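PDB 7KS4: phage terminase large subunit from Thermus phage P7426, which probably acts as the ATP-driven motor that moves viral DNA into empty capsids and as the nuclease that cuts it, this chain being the ATPase domain. Local coordinates for residues 36-41 / 53-58; 48-53 / 86-91; 57-62 / 148-153; 73-78 / 140-145; 79-84 / 152-157. All blocks are in the same frame, centred on the assembly; numbering follows the deposited sequence.

All five contacts lie in one P-loop ATPase domain. Contacts 1, 3 and 5 join helices to the central sheet, contact 2 two helices, contact 4 a helix and a loop. Contacts 2, 1 and 3 follow helix 48-62 in that order from its nucleotide end, centres about 8 to 11 Å apart. Contacts 2, 4 and 5 share helix 75-92, contacts 3 and 5 strand 150-153. Along the chain contact 1 closes before contacts 4 and 5 open. Contact 4 is the outlying one, about 19 Å from contact 2 between centres. The E50-R84 salt bridge joins contacts 2 and 5. These join the P-loop helix, the predicted Walker B strand and helix 75-92; contacts 2 and 5 lie beside the bound ADP.

Contact 1. Residues 36-41 / 53-58; sequences KRRVAC and SVEAVF
R38 and E55 form a buried, two-pronged salt bridge between strand 37-42 of the central sheet and helix 48-62, close to the centre of the chain. The backbones stay far apart, with the CA atoms of R38 and E55 11.8 Å from each other. The two side chains span this gap from opposite directions. R38 meets the carboxylate end-on. Its NH2 donates to E55 OE1 at 3.0 Å, and its NH1 donates to E55 OE2 at 3.1 Å. Both oxygens lie close to the guanidinium plane. The carboxylate is turned steeply against that plane, by 78°, and both nitrogens approach from above its face. This strand and helix flank the phosphate-binding loop, as the first strand and following helix of a P-loop NTPase do. E55 bends at its second torsion (chi2 -82°), yet the carboxylate still stands out from the helix toward R38. Neither group depends on this pair alone. R38 NH1 also donates to the carbonyl of I30, and R38 NH2 forms a salt bridge with a sulfate, probably from the crystallisation liquor. W178 makes a cation-pi contact with R38, while E55 OE2 is hydrogen-bonded to H31 ND1.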
# COMPACT_ATOMS: atom_id res chain seq x y z
N LYS A 36 -1.42 9.46 8.61
CA LYS A 36 -2.16 8.24 8.87
C LYS A 36 -3.01 7.81 7.69
O LYS A 36 -3.41 6.64 7.63
CB LYS A 36 -3.04 8.43 10.11
CG LYS A 36 -2.24 8.73 11.36
CD LYS A 36 -2.46 7.68 12.45
CE LYS A 36 -1.46 7.85 13.59
NZ LYS A 36 -1.46 9.23 14.15
N ARG A 37 -3.27 8.71 6.74
CA ARG A 37 -3.98 8.39 5.50
C ARG A 37 -3.11 8.88 4.35
O ARG A 37 -3.07 10.08 4.06
CB ARG A 37 -5.36 9.04 5.45
CG ARG A 37 -6.25 8.70 6.64
CD ARG A 37 -6.77 7.27 6.59
NE ARG A 37 -7.61 6.99 7.76
CZ ARG A 37 -7.19 6.39 8.87
NH1 ARG A 37 -5.93 5.98 8.99
NH2 ARG A 37 -8.04 6.19 9.88
N ARG A 38 -2.40 7.95 3.73
CA ARG A 38 -1.59 8.24 2.55
C ARG A 38 -2.32 7.72 1.33
O ARG A 38 -2.67 6.53 1.26
CB ARG A 38 -0.22 7.58 2.68
CG ARG A 38 0.68 8.24 3.73
CD ARG A 38 1.97 7.45 3.92
NE ARG A 38 1.77 6.18 4.60
CZ ARG A 38 2.72 5.27 4.81
NH1 ARG A 38 3.96 5.48 4.36
NH2 ARG A 38 2.45 4.15 5.44
N VAL A 39 -2.54 8.60 0.35
CA VAL A 39 -3.32 8.29 -0.84
C VAL A 39 -2.40 8.53 -2.03
O VAL A 39 -1.98 9.67 -2.27
CB VAL A 39 -4.59 9.15 -0.94
CG1 VAL A 39 -5.48 8.67 -2.08
CG2 VAL A 39 -5.35 9.15 0.38
N ALA A 40 -2.09 7.48 -2.78
CA ALA A 40 -1.19 7.58 -3.93
C ALA A 40 -1.97 7.27 -5.20
O ALA A 40 -2.41 6.14 -5.41
CB ALA A 40 0.00 6.64 -3.78
N CYS A 41 -2.12 8.29 -6.05
CA CYS A 41 -2.74 8.14 -7.36
C CYS A 41 -1.61 8.14 -8.37
O CYS A 41 -1.10 9.20 -8.74
CB CYS A 41 -3.74 9.25 -7.62
SG CYS A 41 -4.45 9.20 -9.28
N SER A 53 4.70 -3.12 -0.16
CA SER A 53 5.25 -4.33 0.46
C SER A 53 6.33 -3.97 1.48
O SER A 53 6.39 -4.57 2.56
CB SER A 53 5.79 -5.27 -0.62
OG SER A 53 7.05 -4.84 -1.12
N VAL A 54 7.16 -2.98 1.16
CA VAL A 54 8.20 -2.56 2.10
C VAL A 54 7.57 -2.03 3.39
O VAL A 54 8.08 -2.30 4.49
CB VAL A 54 9.11 -1.50 1.45
CG1 VAL A 54 10.08 -0.91 2.48
CG2 VAL A 54 9.88 -2.14 0.30
N GLU A 55 6.49 -1.26 3.27
CA GLU A 55 5.81 -0.74 4.46
C GLU A 55 5.33 -1.88 5.35
O GLU A 55 5.50 -1.84 6.57
CB GLU A 55 4.64 0.15 4.05
CG GLU A 55 5.04 1.46 3.39
CD GLU A 55 5.42 2.54 4.38
OE1 GLU A 55 4.92 2.49 5.53
OE2 GLU A 55 6.22 3.43 4.03
N ALA A 56 4.73 -2.91 4.75
CA ALA A 56 4.24 -4.05 5.52
C ALA A 56 5.38 -4.79 6.20
O ALA A 56 5.29 -5.15 7.38
CB ALA A 56 3.45 -4.98 4.61
N VAL A 57 6.47 -5.05 5.47
CA VAL A 57 7.61 -5.75 6.06
C VAL A 57 8.10 -5.01 7.29
O VAL A 57 8.35 -5.61 8.35
CB VAL A 57 8.74 -5.92 5.03
CG1 VAL A 57 9.95 -6.58 5.70
CG2 VAL A 57 8.30 -6.75 3.85
N PHE A 58 8.27 -3.69 7.17
CA PHE A 58 8.77 -2.91 8.29
C PHE A 58 7.87 -3.05 9.52
O PHE A 58 8.35 -3.31 10.63
CB PHE A 58 8.89 -1.44 7.88
CG PHE A 58 9.43 -0.56 8.96
CD1 PHE A 58 10.76 -0.62 9.32
CD2 PHE A 58 8.59 0.31 9.63
CE1 PHE A 58 11.26 0.18 10.33
CE2 PHE A 58 9.08 1.12 10.64
CZ PHE A 58 10.42 1.06 10.98

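Contact 2. Residues 48-53 / 86-91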
# COMPACT_ATOMS: atom_id res chain seq x y z
N LYS A 48 4.05 1.20 -6.99
CA LYS A 48 3.05 1.13 -5.93
C LYS A 48 3.18 -0.16 -5.12
O LYS A 48 3.22 -0.13 -3.89
CB LYS A 48 1.66 1.24 -6.57
CG LYS A 48 1.30 2.65 -7.12
CD LYS A 48 -0.07 2.77 -7.84
CE LYS A 48 -0.32 1.74 -8.92
NZ LYS A 48 0.57 1.94 -10.09
N SER A 49 3.26 -1.30 -5.81
CA SER A 49 3.27 -2.60 -5.13
C SER A 49 4.51 -2.76 -4.26
O SER A 49 4.43 -3.25 -3.13
CB SER A 49 3.24 -3.74 -6.15
OG SER A 49 1.94 -3.97 -6.67
N GLU A 50 5.67 -2.39 -4.80
CA GLU A 50 6.92 -2.57 -4.07
C GLU A 50 6.93 -1.72 -2.81
O GLU A 50 7.29 -2.20 -1.72
CB GLU A 50 8.11 -2.21 -4.96
CG GLU A 50 9.43 -2.77 -4.45
CD GLU A 50 9.51 -4.28 -4.60
OE1 GLU A 50 8.61 -4.86 -5.24
OE2 GLU A 50 10.47 -4.88 -4.07
N ALA A 51 6.55 -0.45 -2.93
CA ALA A 51 6.56 0.45 -1.78
C ALA A 51 5.61 -0.03 -0.70
O ALA A 51 5.94 0.00 0.49
CB ALA A 51 6.20 1.86 -2.23
N ALA A 52 4.42 -0.49 -1.10
CA ALA A 52 3.48 -1.00 -0.11
C ALA A 52 4.05 -2.23 0.59
O ALA A 52 3.88 -2.39 1.81
CB ALA A 52 2.14 -1.33 -0.77
N SER A 53 4.70 -3.12 -0.16
CA SER A 53 5.25 -4.33 0.46
C SER A 53 6.33 -3.97 1.48
O SER A 53 6.39 -4.57 2.56
CB SER A 53 5.79 -5.27 -0.62
OG SER A 53 7.05 -4.84 -1.12
N VAL A 86 5.78 -11.74 1.54
CA VAL A 86 6.27 -13.06 1.95
C VAL A 86 7.76 -13.20 1.65
O VAL A 86 8.56 -13.50 2.54
CB VAL A 86 5.45 -14.18 1.28
CG1 VAL A 86 6.09 -15.54 1.54
CG2 VAL A 86 4.02 -14.16 1.78
N GLU A 87 8.14 -13.01 0.38
CA GLU A 87 9.55 -13.17 0.02
C GLU A 87 10.44 -12.33 0.92
O GLU A 87 11.45 -12.81 1.46
CB GLU A 87 9.79 -12.79 -1.45
CG GLU A 87 11.21 -13.10 -1.96
CD GLU A 87 12.25 -12.05 -1.56
OE1 GLU A 87 11.89 -10.86 -1.45
OE2 GLU A 87 13.43 -12.42 -1.36
N LYS A 88 10.08 -11.05 1.09
CA LYS A 88 10.92 -10.14 1.86
C LYS A 88 10.97 -10.54 3.33
O LYS A 88 12.04 -10.48 3.95
CB LYS A 88 10.39 -8.71 1.72
CG LYS A 88 10.46 -8.17 0.30
CD LYS A 88 9.88 -6.77 0.20
CE LYS A 88 10.33 -6.08 -1.08
NZ LYS A 88 10.12 -6.93 -2.27
N VAL A 89 9.83 -10.93 3.90
CA VAL A 89 9.78 -11.30 5.31
C VAL A 89 10.57 -12.58 5.55
O VAL A 89 11.31 -12.70 6.53
CB VAL A 89 8.31 -11.44 5.76
CG1 VAL A 89 8.20 -12.24 7.06
CG2 VAL A 89 7.67 -10.06 5.94
N GLU A 90 10.41 -13.57 4.68
CA GLU A 90 11.13 -14.83 4.88
C GLU A 90 12.63 -14.64 4.73
O GLU A 90 13.40 -15.31 5.43
CB GLU A 90 10.59 -15.89 3.92
CG GLU A 90 9.26 -16.47 4.40
CD GLU A 90 8.66 -17.49 3.46
OE1 GLU A 90 9.21 -17.70 2.35
OE2 GLU A 90 7.63 -18.08 3.83
N ARG A 91 13.06 -13.73 3.85
CA ARG A 91 14.48 -13.45 3.72
C ARG A 91 15.00 -12.62 4.89
O ARG A 91 16.03 -12.95 5.50
CB ARG A 91 14.73 -12.71 2.40
CG ARG A 91 16.13 -12.13 2.28
CD ARG A 91 16.45 -11.76 0.84
NE ARG A 91 15.44 -10.86 0.27
CZ ARG A 91 15.46 -9.54 0.40
NH1 ARG A 91 14.51 -8.80 -0.15
NH2 ARG A 91 16.43 -8.94 1.09
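K88 reaches from helix 75-92 to E50 on helix 48-62, and the main interaction between them is ionic. K88 NZ donates to E50 OE2 at 2.8 Å in a salt bridge. The ammonium group comes from above the carboxylate plane, 44° out of it. The lysine is extended along most of its length and turns at its last torsion (chi4 50°), which swings NZ onto the oxygen. E50 has its own bend at chi2, 70°, and its carboxylate end comes nearer to helix 75-92 than its CB direction suggests. The other oxygen, E50 OE1, forms a salt bridge with R84 of the same neighbouring helix. Two positive groups therefore share one carboxylate, which would probably favour its ionised form.

Packing adds a second component. K88 CE lies 3.5 Å from S53 OG, so the methylene end of the lysine passes beside the serine. That hydroxyl is itself turned back along its helix, where OG donates to the carbonyl E50 O at 2.7 Å. The aliphatic part of K88 also touches V57.

E50 lies two residues after K48, whose NZ binds the ADP beta phosphate, and E50 and R84 both line the ADP pocket. The contact thus ties helix 75-92 to the first helix after the P-loop (Walker A motif), beside the nucleotide site.

Contact 3. Residues 57-62 / 148-153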
# COMPACT_ATOMS: atom_id res chain seq x y z
N VAL A 57 6.47 -5.05 5.47
CA VAL A 57 7.61 -5.75 6.06
C VAL A 57 8.10 -5.01 7.29
O VAL A 57 8.35 -5.61 8.35
CB VAL A 57 8.74 -5.92 5.03
CG1 VAL A 57 9.95 -6.58 5.70
CG2 VAL A 57 8.30 -6.75 3.85
N PHE A 58 8.27 -3.69 7.17
CA PHE A 58 8.77 -2.91 8.29
C PHE A 58 7.87 -3.05 9.52
O PHE A 58 8.35 -3.31 10.63
CB PHE A 58 8.89 -1.44 7.88
CG PHE A 58 9.43 -0.56 8.96
CD1 PHE A 58 10.76 -0.62 9.32
CD2 PHE A 58 8.59 0.31 9.63
CE1 PHE A 58 11.26 0.18 10.33
CE2 PHE A 58 9.08 1.12 10.64
CZ PHE A 58 10.42 1.06 10.98
N GLU A 59 6.56 -2.91 9.33
CA GLU A 59 5.65 -3.02 10.46
C GLU A 59 5.79 -4.37 11.16
O GLU A 59 5.81 -4.43 12.40
CB GLU A 59 4.20 -2.82 10.00
CG GLU A 59 3.87 -1.40 9.60
CD GLU A 59 3.76 -0.46 10.78
OE1 GLU A 59 3.37 -0.90 11.88
OE2 GLU A 59 4.07 0.74 10.61
N LEU A 60 5.88 -5.46 10.40
CA LEU A 60 5.86 -6.79 11.01
C LEU A 60 7.07 -7.01 11.90
O LEU A 60 6.96 -7.70 12.92
CB LEU A 60 5.77 -7.86 9.92
CG LEU A 60 4.49 -7.81 9.07
CD1 LEU A 60 4.58 -8.81 7.92
CD2 LEU A 60 3.24 -8.07 9.91
N PHE A 61 8.22 -6.44 11.54
CA PHE A 61 9.45 -6.61 12.32
C PHE A 61 9.67 -5.50 13.33
O PHE A 61 10.17 -5.76 14.44
CB PHE A 61 10.66 -6.68 11.39
CG PHE A 61 10.79 -7.97 10.67
CD1 PHE A 61 11.32 -9.07 11.31
CD2 PHE A 61 10.37 -8.10 9.36
CE1 PHE A 61 11.44 -10.29 10.66
CE2 PHE A 61 10.48 -9.31 8.70
CZ PHE A 61 11.02 -10.41 9.36
N ALA A 62 9.35 -4.25 12.96
CA ALA A 62 9.63 -3.11 13.83
C ALA A 62 8.55 -2.91 14.88
O ALA A 62 8.79 -2.22 15.88
CB ALA A 62 9.77 -1.83 13.01
N LEU A 148 -6.73 -3.71 13.41
CA LEU A 148 -5.62 -3.49 12.49
C LEU A 148 -4.78 -2.30 12.93
O LEU A 148 -5.30 -1.25 13.28
CB LEU A 148 -6.12 -3.25 11.07
CG LEU A 148 -6.77 -4.44 10.36
CD1 LEU A 148 -7.21 -4.02 8.98
CD2 LEU A 148 -5.83 -5.63 10.28
N ASP A 149 -3.46 -2.48 12.88
CA ASP A 149 -2.55 -1.37 13.01
C ASP A 149 -2.24 -0.70 11.68
O ASP A 149 -1.83 0.46 11.66
CB ASP A 149 -1.25 -1.85 13.66
CG ASP A 149 -1.50 -2.51 14.98
OD1 ASP A 149 -1.81 -1.77 15.94
OD2 ASP A 149 -1.43 -3.75 15.06
N PHE A 150 -2.43 -1.41 10.57
CA PHE A 150 -2.19 -0.82 9.27
C PHE A 150 -2.97 -1.59 8.22
O PHE A 150 -3.29 -2.76 8.40
CB PHE A 150 -0.69 -0.78 8.93
CG PHE A 150 -0.06 -2.15 8.74
CD1 PHE A 150 0.16 -2.66 7.46
CD2 PHE A 150 0.33 -2.91 9.83
CE1 PHE A 150 0.74 -3.91 7.28
CE2 PHE A 150 0.93 -4.16 9.65
CZ PHE A 150 1.14 -4.66 8.37
N VAL A 151 -3.25 -0.91 7.11
CA VAL A 151 -3.95 -1.54 6.00
C VAL A 151 -3.44 -0.93 4.71
O VAL A 151 -3.14 0.27 4.65
CB VAL A 151 -5.48 -1.40 6.12
CG1 VAL A 151 -5.89 0.07 6.07
CG2 VAL A 151 -6.17 -2.18 5.03
N ILE A 152 -3.33 -1.76 3.68
CA ILE A 152 -3.02 -1.33 2.33
C ILE A 152 -4.20 -1.66 1.45
O ILE A 152 -4.67 -2.81 1.43
CB ILE A 152 -1.74 -2.01 1.80
CG1 ILE A 152 -0.55 -1.67 2.71
CG2 ILE A 152 -1.48 -1.60 0.35
CD1 ILE A 152 0.54 -2.74 2.71
N LEU A 153 -4.70 -0.66 0.73
CA LEU A 153 -5.74 -0.85 -0.28
C LEU A 153 -5.07 -0.72 -1.64
O LEU A 153 -4.58 0.35 -1.99
CB LEU A 153 -6.88 0.16 -0.15
CG LEU A 153 -7.96 -0.17 0.89
CD1 LEU A 153 -7.42 -0.05 2.29
CD2 LEU A 153 -9.17 0.74 0.70
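E59 lays the aliphatic part of its side chain over one face of the F150 ring. Its CB is 4.0 Å from the ring centroid and 28° off the ring normal, a CH-pi contact. The closest pair is E59 CB and F150 CE2 at 3.6 Å. E59 CG follows above the same face, displaced toward the rim. The two side chains run past each other in opposite directions, and the carboxylate plane is 41° from the ring plane. L60 takes a different position: its CD2 is at the ring edge, 4.3 Å from F150 CZ. Helix and ring are thus joined by apolar contact, with no hydrogen bond between the two segments.

Torsions and outer partners place these groups. The CB of F150 points toward the helix, and the first torsion (chi1 66°) then swings the ring to lie against E59. E59 turns at its second torsion, and its OE2 accepts a hydrogen bond from W178 NE1. The W178 ring also meets the F150 ring. One tryptophan therefore contacts both partners of the CH-pi pair.

F150 opens the predicted Walker B motif. The contact packs the last turns of helix 48-62 on strand 150-153, which runs between strands 67-72 and 178-183. L60 also touches V89 of helix 75-92, while V151 faces helix 161-175.

Contact 4. Residues 73-78 / 140-145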
# COMPACT_ATOMS: atom_id res chain seq x y z
N PRO A 73 -9.17 -5.63 -5.12
CA PRO A 73 -10.49 -6.01 -5.64
C PRO A 73 -10.69 -7.51 -5.75
O PRO A 73 -11.82 -7.98 -5.59
CB PRO A 73 -10.54 -5.33 -7.02
CG PRO A 73 -9.56 -4.20 -6.92
CD PRO A 73 -8.46 -4.72 -6.04
N THR A 74 -9.63 -8.26 -6.02
CA THR A 74 -9.69 -9.71 -6.17
C THR A 74 -8.55 -10.35 -5.39
O THR A 74 -7.57 -9.68 -5.03
CB THR A 74 -9.57 -10.13 -7.64
OG1 THR A 74 -8.31 -9.70 -8.16
CG2 THR A 74 -10.70 -9.53 -8.47
N TYR A 75 -8.67 -11.65 -5.14
CA TYR A 75 -7.60 -12.37 -4.46
C TYR A 75 -6.35 -12.44 -5.32
O TYR A 75 -5.23 -12.32 -4.80
CB TYR A 75 -8.07 -13.77 -4.06
CG TYR A 75 -8.69 -13.82 -2.69
CD1 TYR A 75 -7.97 -13.43 -1.56
CD2 TYR A 75 -10.00 -14.25 -2.51
CE1 TYR A 75 -8.52 -13.47 -0.30
CE2 TYR A 75 -10.57 -14.28 -1.24
CZ TYR A 75 -9.82 -13.89 -0.14
OH TYR A 75 -10.36 -13.92 1.12
N ASP A 76 -6.51 -12.64 -6.63
CA ASP A 76 -5.35 -12.67 -7.52
C ASP A 76 -4.59 -11.35 -7.48
O ASP A 76 -3.35 -11.33 -7.57
CB ASP A 76 -5.78 -13.00 -8.94
CG ASP A 76 -6.29 -14.42 -9.09
OD1 ASP A 76 -5.74 -15.33 -8.44
OD2 ASP A 76 -7.25 -14.63 -9.87
N GLN A 77 -5.31 -10.24 -7.34
CA GLN A 77 -4.63 -8.95 -7.22
C GLN A 77 -3.99 -8.80 -5.84
O GLN A 77 -2.87 -8.29 -5.74
CB GLN A 77 -5.62 -7.81 -7.47
CG GLN A 77 -4.98 -6.42 -7.50
CD GLN A 77 -3.97 -6.26 -8.62
OE1 GLN A 77 -4.10 -6.90 -9.67
NE2 GLN A 77 -2.98 -5.40 -8.41
N ALA A 78 -4.67 -9.24 -4.79
CA ALA A 78 -4.10 -9.14 -3.45
C ALA A 78 -2.85 -10.00 -3.32
O ALA A 78 -1.95 -9.66 -2.54
CB ALA A 78 -5.13 -9.55 -2.41
N PRO A 140 -16.71 -10.09 0.38
CA PRO A 140 -17.03 -9.39 1.64
C PRO A 140 -17.22 -10.32 2.82
O PRO A 140 -17.03 -9.89 3.97
CB PRO A 140 -18.33 -8.64 1.30
CG PRO A 140 -18.36 -8.55 -0.18
CD PRO A 140 -17.66 -9.76 -0.70
N ASP A 141 -17.59 -11.58 2.58
CA ASP A 141 -17.85 -12.49 3.69
C ASP A 141 -16.61 -12.69 4.55
O ASP A 141 -16.70 -12.73 5.78
CB ASP A 141 -18.35 -13.83 3.15
CG ASP A 141 -19.70 -13.72 2.47
OD1 ASP A 141 -20.37 -12.68 2.66
OD2 ASP A 141 -20.10 -14.67 1.77
N ASN A 142 -15.44 -12.80 3.92
CA ASN A 142 -14.19 -12.98 4.65
C ASN A 142 -13.66 -11.69 5.26
O ASN A 142 -12.54 -11.69 5.77
CB ASN A 142 -13.14 -13.61 3.73
CG ASN A 142 -13.41 -15.07 3.46
OD1 ASN A 142 -14.00 -15.77 4.28
ND2 ASN A 142 -12.97 -15.55 2.29
N LEU A 143 -14.42 -10.60 5.21
CA LEU A 143 -14.06 -9.36 5.89
C LEU A 143 -14.78 -9.35 7.23
O LEU A 143 -15.88 -8.80 7.37
CB LEU A 143 -14.40 -8.15 5.03
CG LEU A 143 -13.66 -8.05 3.69
CD1 LEU A 143 -14.13 -6.84 2.92
CD2 LEU A 143 -12.15 -8.00 3.90
N ARG A 144 -14.17 -9.99 8.22
CA ARG A 144 -14.65 -10.00 9.59
C ARG A 144 -13.46 -9.79 10.51
O ARG A 144 -12.34 -10.19 10.18
CB ARG A 144 -15.39 -11.31 9.93
CG ARG A 144 -16.27 -11.82 8.80
CD ARG A 144 -17.33 -12.83 9.26
NE ARG A 144 -16.76 -14.04 9.84
CZ ARG A 144 -16.92 -14.46 11.09
NH1 ARG A 144 -17.67 -13.77 11.95
NH2 ARG A 144 -16.35 -15.58 11.49
N GLY A 145 -13.69 -9.14 11.64
CA GLY A 145 -12.58 -8.61 12.42
C GLY A 145 -12.16 -7.33 11.74
O GLY A 145 -12.91 -6.83 10.90
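Y75 and N142 meet through a single polar contact near the protein surface. N142 ND2 donates to Y75 OH at 3.3 Å, with an N-H...O angle of 144°. The bond is long and bent. The hydroxyl is tilted 25° from the amide plane of N142. Tyrosine and asparagine side chains cross at about a right angle, and their flat groups are turned 56° against each other. The amide nitrogen lies near the ring plane of Y75, so N142 comes at the hydroxyl edge and not over a face.

Van der Waals contact between the segments adds little: N142 CB is 3.8 Å from Y75 OH. The tyrosine also packs against L108, R139 and S136.

A side-chain cap opens the helix that carries Y75: T74 is the N-cap of helix 75-92, and its OG1 accepts from Q77 N at 3.2 Å. On the other segment, the 3-10 turn 140-142 presents the asparagine, and the carbonyl N142 O accepts from K135 NZ.

The contact links the start of helix 75-92 to the loop between strands 126-136 and 150-153. L143 of that loop touches W69 of strand 67-72, and A78 packs on I70 and A72 of the same strand.

Contact 5. Residues 79-84 / 152-157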
# COMPACT_ATOMS: atom_id res chain seq x y z
N GLU A 79 -2.79 -11.12 -4.05
CA GLU A 79 -1.63 -12.00 -4.00
C GLU A 79 -0.35 -11.31 -4.43
O GLU A 79 0.74 -11.76 -4.06
CB GLU A 79 -1.86 -13.23 -4.89
CG GLU A 79 -2.81 -14.26 -4.31
CD GLU A 79 -3.24 -15.31 -5.34
OE1 GLU A 79 -2.49 -15.52 -6.32
OE2 GLU A 79 -4.32 -15.91 -5.16
N ILE A 80 -0.45 -10.24 -5.22
CA ILE A 80 0.75 -9.58 -5.72
C ILE A 80 1.54 -8.99 -4.56
O ILE A 80 2.69 -9.36 -4.31
CB ILE A 80 0.39 -8.51 -6.77
CG1 ILE A 80 -0.29 -9.17 -7.97
CG2 ILE A 80 1.64 -7.76 -7.22
CD1 ILE A 80 -0.85 -8.20 -8.97
N ILE A 81 0.93 -8.05 -3.83
CA ILE A 81 1.63 -7.45 -2.70
C ILE A 81 1.89 -8.50 -1.63
O ILE A 81 2.98 -8.56 -1.05
CB ILE A 81 0.84 -6.25 -2.16
CG1 ILE A 81 0.90 -5.10 -3.17
CG2 ILE A 81 1.40 -5.79 -0.81
CD1 ILE A 81 0.01 -3.92 -2.82
N PHE A 82 0.90 -9.35 -1.34
CA PHE A 82 1.09 -10.38 -0.32
C PHE A 82 2.30 -11.24 -0.63
O PHE A 82 3.13 -11.50 0.25
CB PHE A 82 -0.16 -11.25 -0.19
CG PHE A 82 -0.05 -12.27 0.91
CD1 PHE A 82 0.36 -13.57 0.63
CD2 PHE A 82 -0.31 -11.93 2.22
CE1 PHE A 82 0.48 -14.51 1.64
CE2 PHE A 82 -0.19 -12.86 3.23
CZ PHE A 82 0.21 -14.15 2.94
N GLY A 83 2.43 -11.69 -1.88
CA GLY A 83 3.55 -12.55 -2.24
C GLY A 83 4.89 -11.85 -2.10
O GLY A 83 5.89 -12.46 -1.73
N ARG A 84 4.93 -10.55 -2.41
CA ARG A 84 6.17 -9.81 -2.26
C ARG A 84 6.52 -9.61 -0.79
O ARG A 84 7.70 -9.66 -0.42
CB ARG A 84 6.06 -8.47 -2.96
CG ARG A 84 5.87 -8.63 -4.44
CD ARG A 84 5.79 -7.30 -5.11
NE ARG A 84 5.42 -7.44 -6.51
CZ ARG A 84 5.72 -6.56 -7.46
NH1 ARG A 84 6.41 -5.48 -7.14
NH2 ARG A 84 5.34 -6.77 -8.71
N ILE A 152 -3.33 -1.76 3.68
CA ILE A 152 -3.02 -1.33 2.33
C ILE A 152 -4.20 -1.66 1.45
O ILE A 152 -4.67 -2.81 1.43
CB ILE A 152 -1.74 -2.01 1.80
CG1 ILE A 152 -0.55 -1.67 2.71
CG2 ILE A 152 -1.48 -1.60 0.35
CD1 ILE A 152 0.54 -2.74 2.71
N LEU A 153 -4.70 -0.66 0.73
CA LEU A 153 -5.74 -0.85 -0.28
C LEU A 153 -5.07 -0.72 -1.64
O LEU A 153 -4.58 0.35 -1.99
CB LEU A 153 -6.88 0.16 -0.15
CG LEU A 153 -7.96 -0.17 0.89
CD1 LEU A 153 -7.42 -0.05 2.29
CD2 LEU A 153 -9.17 0.74 0.70
N ASP A 154 -5.03 -1.82 -2.38
CA ASP A 154 -4.44 -1.86 -3.71
C ASP A 154 -5.55 -1.74 -4.75
O ASP A 154 -6.63 -2.31 -4.58
CB ASP A 154 -3.65 -3.15 -3.92
CG ASP A 154 -2.79 -3.12 -5.16
OD1 ASP A 154 -2.41 -2.01 -5.61
OD2 ASP A 154 -2.48 -4.20 -5.69
N GLU A 155 -5.28 -0.99 -5.81
CA GLU A 155 -6.30 -0.60 -6.78
C GLU A 155 -7.59 -0.17 -6.07
O GLU A 155 -8.70 -0.63 -6.36
CB GLU A 155 -6.56 -1.71 -7.80
CG GLU A 155 -5.60 -1.65 -8.99
CD GLU A 155 -5.65 -0.29 -9.71
OE1 GLU A 155 -6.69 0.03 -10.33
OE2 GLU A 155 -4.66 0.46 -9.64
N ALA A 156 -7.40 0.75 -5.13
CA ALA A 156 -8.48 1.20 -4.26
C ALA A 156 -9.64 1.81 -5.04
O ALA A 156 -10.80 1.68 -4.61
CB ALA A 156 -7.94 2.22 -3.27
N ALA A 157 -9.37 2.49 -6.16
CA ALA A 157 -10.46 3.13 -6.89
C ALA A 157 -11.44 2.11 -7.45
O ALA A 157 -12.56 2.49 -7.82
CB ALA A 157 -9.90 4.00 -8.01
O HOH W 1 -1.56 -6.43 -4.34
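I81 points its terminal methyl at the carboxylate of D154, and the two side chains meet at a slant. I81 CD1 lies 3.7 Å from D154 CG and 3.8 Å from D154 OD2, so the methyl rests against the carboxylate, with D154 CB beside it. The isoleucine chain is extended (chi2 173°), which carries CD1 out from helix 75-92 to the strand. The same methyl also meets I152, with I81 CD1 4.2 Å from I152 CG2. I152 and D154 lie on the same side of the chain, with L153 pointing away between them, and I81 contacts both.

With chi1 at -168° the D154 carboxylate stands out toward helix 75-92. Its OD2 receives a hydrogen bond from a water at 2.8 Å. That water accepts from I81 N at 3.0 Å, making a bridge from the helix backbone to the carboxylate. OD2 also bonds to Q77 NE2 of the same helix. OD1 accepts a weak hydrogen bond from E155 N. The I152 side chain packs in turn on A52 of helix 48-62.

I152 to E155 belong to the predicted Walker B motif, and E155 is the predicted catalytic residue of the ATPase. D154 binds magnesium in a structure of this protein; here the nearest atom of its side chain is about 3 Å from the ion, whose site is formed by K48 and S49. These contacts are consistent with helix 75-92 helping to orient the carboxylate: a methyl packs on it, and a water and an amide donate to OD2.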